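Local coordinates for CurF (Lyngbya majuscula, PDB 5DP2), which catalyses cyclopropane formation in curacin A biosynthesis, acting as an unusual NADP-binding enoyl reductase, at residues 46-50 / 51-55. Numbering follows the deposited sequence.
Sequences VPVNF and REVLN. With NAP (NADP nicotinamide-adenine-dinucleotide phosphate), chain B.
Asn49 and Glu52 meet where the chain turns, the short axes of strand 46-48 and helix 51-55 running at 64° to each other, and Asn49 O receives Glu52 N at 3.0 Å and, weakly, Val53 N, while Leu54 N reaches Phe50 O at 3.1 Å in the regular helical pattern. Capping from within is well illustrated here: Asn49 occupies the N-cap, yet its own amide makes no capping bond. Instead Glu52, CG anti to its carbonyl carbon (chi1 -65°) and extended beyond, brings OE1 back to Asn49 N at 3.0 Å, on the anti side of the carboxylate. This is one half of a capping box. Water 1 donates to the same OE1 and to Pro47 O, and accepts from Asn49 ND2, so it links Pro47 and Asn49 to Glu52; Glu52 OE2 bonds Gly81 N, and the Asn49 amide is held by Glu83 and Lys336. The GroES-like and Rossmann-type parts mark a medium-chain reductase fold, and this helix start faces its bound cofactor. Phe50 N gives a nearly straight bond (170°) to NADP O1N at 3.0 Å, so the helix N-terminus probably helps to balance the phosphate charge. The Phe50 ring lies alongside the cofactor, C5B over one face toward the rim and CD2 3.6 Å from C3D, while Leu54 CD2 approaches CE2 obliquely at 3.8 Å. Replacing Phe50 with an alanine would probably strip the C5B and C3D carbons of this apolar cover and leave Leu54 CD2 without its aromatic neighbour. Val48 CG1 packs against Val53 CG2 at 4.2 Å, and both side chains also touch helix 321-329.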
ATOM      1  N   VAL A  46      -1.782  12.425  -3.929  1.00  5.07           N
ATOM      2  CA  VAL A  46      -2.115  11.526  -2.838  1.00  5.00           C
ATOM      3  C   VAL A  46      -2.953  10.403  -3.431  1.00  5.33           C
ATOM      4  O   VAL A  46      -3.963  10.668  -4.085  1.00  6.01           O
ATOM      5  CB  VAL A  46      -2.853  12.273  -1.673  1.00  6.14           C
ATOM      6  CG1 VAL A  46      -3.927  13.249  -2.141  1.00  7.14           C
ATOM      7  CG2 VAL A  46      -3.348  11.281  -0.650  1.00  6.28           C
ATOM      8  N   PRO A  47      -2.535   9.150  -3.253  1.00  4.92           N
ATOM      9  CA  PRO A  47      -3.292   8.059  -3.838  1.00  5.34           C
ATOM     10  C   PRO A  47      -4.381   7.553  -2.914  1.00  5.28           C
ATOM     11  O   PRO A  47      -4.351   7.782  -1.698  1.00  6.33           O
ATOM     12  CB  PRO A  47      -2.238   6.988  -4.031  1.00  5.64           C
ATOM     13  CG  PRO A  47      -1.340   7.185  -2.832  1.00  5.48           C
ATOM     14  CD  PRO A  47      -1.278   8.675  -2.612  1.00  5.20           C
ATOM     15  N   VAL A  48      -5.344   6.825  -3.495  1.00  5.63           N
ATOM     16  CA  VAL A  48      -6.335   6.096  -2.721  1.00  6.27           C
ATOM     17  C   VAL A  48      -5.797   4.690  -2.397  1.00  5.66           C
ATOM     18  O   VAL A  48      -5.241   4.027  -3.272  1.00  9.09           O
ATOM     19  CB  VAL A  48      -7.652   5.935  -3.524  1.00  7.52           C
ATOM     20  CG1 VAL A  48      -8.740   5.311  -2.643  1.00  8.71           C
ATOM     21  CG2 VAL A  48      -8.143   7.260  -4.073  1.00  8.65           C
ATOM     22  N   ASN A  49      -5.959   4.226  -1.161  1.00  5.82           N
ATOM     23  CA  ASN A  49      -5.596   2.868  -0.793  1.00  6.05           C
ATOM     24  C   ASN A  49      -6.859   2.048  -0.539  1.00  6.27           C
ATOM     25  O   ASN A  49      -7.888   2.586  -0.122  1.00  6.89           O
ATOM     26  CB  ASN A  49      -4.668   2.868   0.433  1.00  7.54           C
ATOM     27  CG  ASN A  49      -3.216   3.205   0.022  1.00  8.01           C
ATOM     28  OD1 ASN A  49      -2.399   2.319  -0.294  1.00  9.87           O
ATOM     29  ND2 ASN A  49      -2.912   4.452  -0.076  1.00  7.90           N
ATOM     30  N   PHE A  50      -6.808   0.743  -0.759  1.00  6.72           N
ATOM     31  CA  PHE A  50      -7.993  -0.081  -0.629  1.00  7.30           C
ATOM     32  C   PHE A  50      -8.568  -0.020   0.796  1.00  7.26           C
ATOM     33  O   PHE A  50      -9.800   0.002   0.959  1.00  8.45           O
ATOM     34  CB  PHE A  50      -7.691  -1.524  -1.033  1.00  8.82           C
ATOM     35  CG  PHE A  50      -8.905  -2.367  -1.206  1.00  9.96           C
ATOM     36  CD1 PHE A  50      -9.774  -2.137  -2.289  1.00 12.56           C
ATOM     37  CD2 PHE A  50      -9.194  -3.365  -0.306  1.00 11.59           C
ATOM     38  CE1 PHE A  50     -10.909  -2.924  -2.460  1.00 14.81           C
ATOM     39  CE2 PHE A  50     -10.310  -4.179  -0.488  1.00 15.14           C
ATOM     40  CZ  PHE A  50     -11.167  -3.949  -1.560  1.00 16.18           C
ATOM     41  N   ARG A  51      -7.717   0.012   1.834  1.00  7.57           N
ATOM     42  CA  ARG A  51      -8.196   0.174   3.226  1.00  8.86           C
ATOM     43  C   ARG A  51      -9.159   1.326   3.353  1.00  7.34           C
ATOM     44  O   ARG A  51     -10.119   1.268   4.126  1.00  7.08           O
ATOM     45  CB  ARG A  51      -6.986   0.432   4.205  1.00  9.90           C
ATOM     46  CG  ARG A  51      -7.374   0.785   5.663  1.00  9.79           C
ATOM     47  CD  ARG A  51      -7.990  -0.351   6.441  1.00 11.01           C
ATOM     48  NE  ARG A  51      -6.996  -1.342   6.798  1.00 11.80           N
ATOM     49  CZ  ARG A  51      -6.166  -1.327   7.863  1.00 10.23           C
ATOM     50  NH1 ARG A  51      -6.186  -0.326   8.757  1.00 11.85           N
ATOM     51  NH2 ARG A  51      -5.318  -2.325   8.007  1.00 12.15           N
ATOM     52  N   GLU A  52      -8.866   2.417   2.663  1.00  6.40           N
ATOM     53  CA  GLU A  52      -9.681   3.632   2.786  1.00  6.44           C
ATOM     54  C   GLU A  52     -11.054   3.469   2.154  1.00  6.40           C
ATOM     55  O   GLU A  52     -12.017   4.047   2.652  1.00  6.90           O
ATOM     56  CB  GLU A  52      -8.921   4.806   2.200  1.00  6.73           C
ATOM     57  CG  GLU A  52      -7.656   5.092   3.021  1.00  7.72           C
ATOM     58  CD  GLU A  52      -6.683   6.040   2.418  1.00  7.47           C
ATOM     59  OE1 GLU A  52      -6.426   5.968   1.195  1.00  8.45           O
ATOM     60  OE2 GLU A  52      -6.113   6.839   3.203  1.00 13.54           O
ATOM     61  N   VAL A  53     -11.159   2.704   1.069  1.00  7.23           N
ATOM     62  CA  VAL A  53     -12.467   2.307   0.546  1.00  7.90           C
ATOM     63  C   VAL A  53     -13.236   1.511   1.608  1.00  8.31           C
ATOM     64  O   VAL A  53     -14.393   1.811   1.902  1.00  9.50           O
ATOM     65  CB  VAL A  53     -12.303   1.502  -0.775  1.00  8.91           C
ATOM     66  CG1 VAL A  53     -13.639   0.954  -1.239  1.00 11.80           C
ATOM     67  CG2 VAL A  53     -11.676   2.366  -1.865  1.00  9.80           C
ATOM     68  N   LEU A  54     -12.580   0.529   2.222  1.00  8.22           N
ATOM     69  CA  LEU A  54     -13.226  -0.264   3.267  1.00  9.04           C
ATOM     70  C   LEU A  54     -13.626   0.624   4.444  1.00  8.50           C
ATOM     71  O   LEU A  54     -14.669   0.406   5.072  1.00  9.70           O
ATOM     72  CB  LEU A  54     -12.299  -1.391   3.747  1.00 10.10           C
ATOM     73  CG  LEU A  54     -11.812  -2.407   2.716  1.00 12.82           C
ATOM     74  CD1 LEU A  54     -10.930  -3.436   3.409  1.00 15.31           C
ATOM     75  CD2 LEU A  54     -12.986  -3.057   1.992  1.00 16.05           C
ATOM     76  N   ASN A  55     -12.798   1.626   4.750  1.00  7.42           N
ATOM     77  CA  ASN A  55     -13.119   2.542   5.852  1.00  7.31           C
ATOM     78  C   ASN A  55     -14.402   3.319   5.549  1.00  7.59           C
ATOM     79  O   ASN A  55     -15.331   3.385   6.388  1.00  8.66           O
ATOM     80  CB  ASN A  55     -12.018   3.601   6.043  1.00  6.65           C
ATOM     81  CG  ASN A  55     -10.675   3.100   6.568  1.00  6.37           C
ATOM     82  OD1 ASN A  55      -9.672   3.783   6.319  1.00  6.66           O
ATOM     83  ND2 ASN A  55     -10.644   2.009   7.311  1.00  6.97           N
TER
HETATM   84  PA  NAP B 401      -5.360  -3.076  -4.698  0.91  5.73           P
HETATM   85  O1A NAP B 401      -4.964  -2.063  -5.717  0.91  5.89           O
HETATM   86  O2A NAP B 401      -4.609  -4.354  -4.614  0.91  7.21           O
HETATM   87  O5B NAP B 401      -6.922  -3.348  -4.897  0.91  6.09           O
HETATM   88  C5B NAP B 401      -7.555  -4.497  -4.317  0.91  6.88           C
HETATM   89  C4B NAP B 401      -7.246  -5.778  -5.062  0.91  6.87           C
HETATM   90  O4B NAP B 401      -8.056  -6.801  -4.533  0.91  8.01           O
HETATM   91  C3B NAP B 401      -7.492  -5.707  -6.540  0.91  7.47           C
HETATM   92  O3B NAP B 401      -6.239  -5.873  -7.208  0.91  8.85           O
HETATM   93  C2B NAP B 401      -8.463  -6.863  -6.849  0.91  6.26           C
HETATM   94  O2B NAP B 401      -8.155  -7.709  -7.920  0.91  6.50           O
HETATM   95  C1B NAP B 401      -8.379  -7.718  -5.600  0.91  6.89           C
HETATM   96  N9A NAP B 401      -9.633  -8.348  -5.210  0.91  7.20           N
HETATM   97  C8A NAP B 401     -10.637  -7.792  -4.448  0.91  9.94           C
HETATM   98  N7A NAP B 401     -11.652  -8.673  -4.282  0.91 11.23           N
HETATM   99  C5A NAP B 401     -11.290  -9.791  -4.927  0.91  8.87           C
HETATM  100  C6A NAP B 401     -11.886 -11.070  -5.133  0.91 10.50           C
HETATM  101  N6A NAP B 401     -13.096 -11.341  -4.604  0.91 14.12           N
HETATM  102  N1A NAP B 401     -11.220 -11.972  -5.843  0.91 10.48           N
HETATM  103  C2A NAP B 401     -10.021 -11.668  -6.352  0.91  8.65           C
HETATM  104  N3A NAP B 401      -9.363 -10.513  -6.226  0.91  6.87           N
HETATM  105  C4A NAP B 401     -10.004  -9.584  -5.535  0.91  6.92           C
HETATM  106  O3  NAP B 401      -5.359  -2.401  -3.237  0.91  5.81           O
HETATM  107  PN  NAP B 401      -4.128  -2.064  -2.270  0.91  5.26           P
HETATM  108  O1N NAP B 401      -4.421  -0.764  -1.627  0.91  5.57           O
HETATM  109  O2N NAP B 401      -2.824  -2.236  -2.993  0.91  6.92           O
HETATM  110  O5D NAP B 401      -4.296  -3.170  -1.175  0.91  7.01           O
HETATM  111  C5D NAP B 401      -4.083  -4.553  -1.541  0.91  8.65           C
HETATM  112  C4D NAP B 401      -4.675  -5.477  -0.447  0.91  8.42           C
HETATM  113  O4D NAP B 401      -3.749  -5.541   0.606  0.91  9.49           O
HETATM  114  C3D NAP B 401      -5.978  -4.972   0.184  0.91  9.11           C
HETATM  115  O3D NAP B 401      -6.720  -6.114   0.634  0.91 12.73           O
HETATM  116  C2D NAP B 401      -5.493  -4.123   1.332  0.91  9.79           C
HETATM  117  O2D NAP B 401      -6.492  -4.035   2.352  0.91 14.82           O
HETATM  118  C1D NAP B 401      -4.264  -4.874   1.771  0.91  8.87           C
HETATM  119  N1N NAP B 401      -3.096  -4.145   2.312  0.91  8.67           N
HETATM  120  C2N NAP B 401      -2.591  -4.496   3.516  0.91  8.23           C
HETATM  121  C3N NAP B 401      -1.484  -3.861   4.073  0.91  8.37           C
HETATM  122  C7N NAP B 401      -0.967  -4.290   5.403  0.91  8.67           C
HETATM  123  O7N NAP B 401      -0.140  -3.554   5.896  0.91 11.10           O
HETATM  124  N7N NAP B 401      -1.429  -5.445   5.953  0.91  9.26           N
HETATM  125  C4N NAP B 401      -0.873  -2.822   3.363  0.91  9.36           C
HETATM  126  C5N NAP B 401      -1.407  -2.481   2.128  0.91  9.48           C
HETATM  127  C6N NAP B 401      -2.521  -3.154   1.609  0.91  9.50           C
HETATM  128  P2B NAP B 401      -8.348  -7.323  -9.460  0.91  6.51           P
HETATM  129  O1X NAP B 401      -7.324  -6.238  -9.766  0.91  6.19           O
HETATM  130  O2X NAP B 401      -8.065  -8.623 -10.159  0.91  6.96           O
HETATM  131  O3X NAP B 401      -9.765  -6.828  -9.615  0.91  7.91           O
HETATM  132  O   HOH W   1      -3.992   7.059   0.956  1.00  8.37           O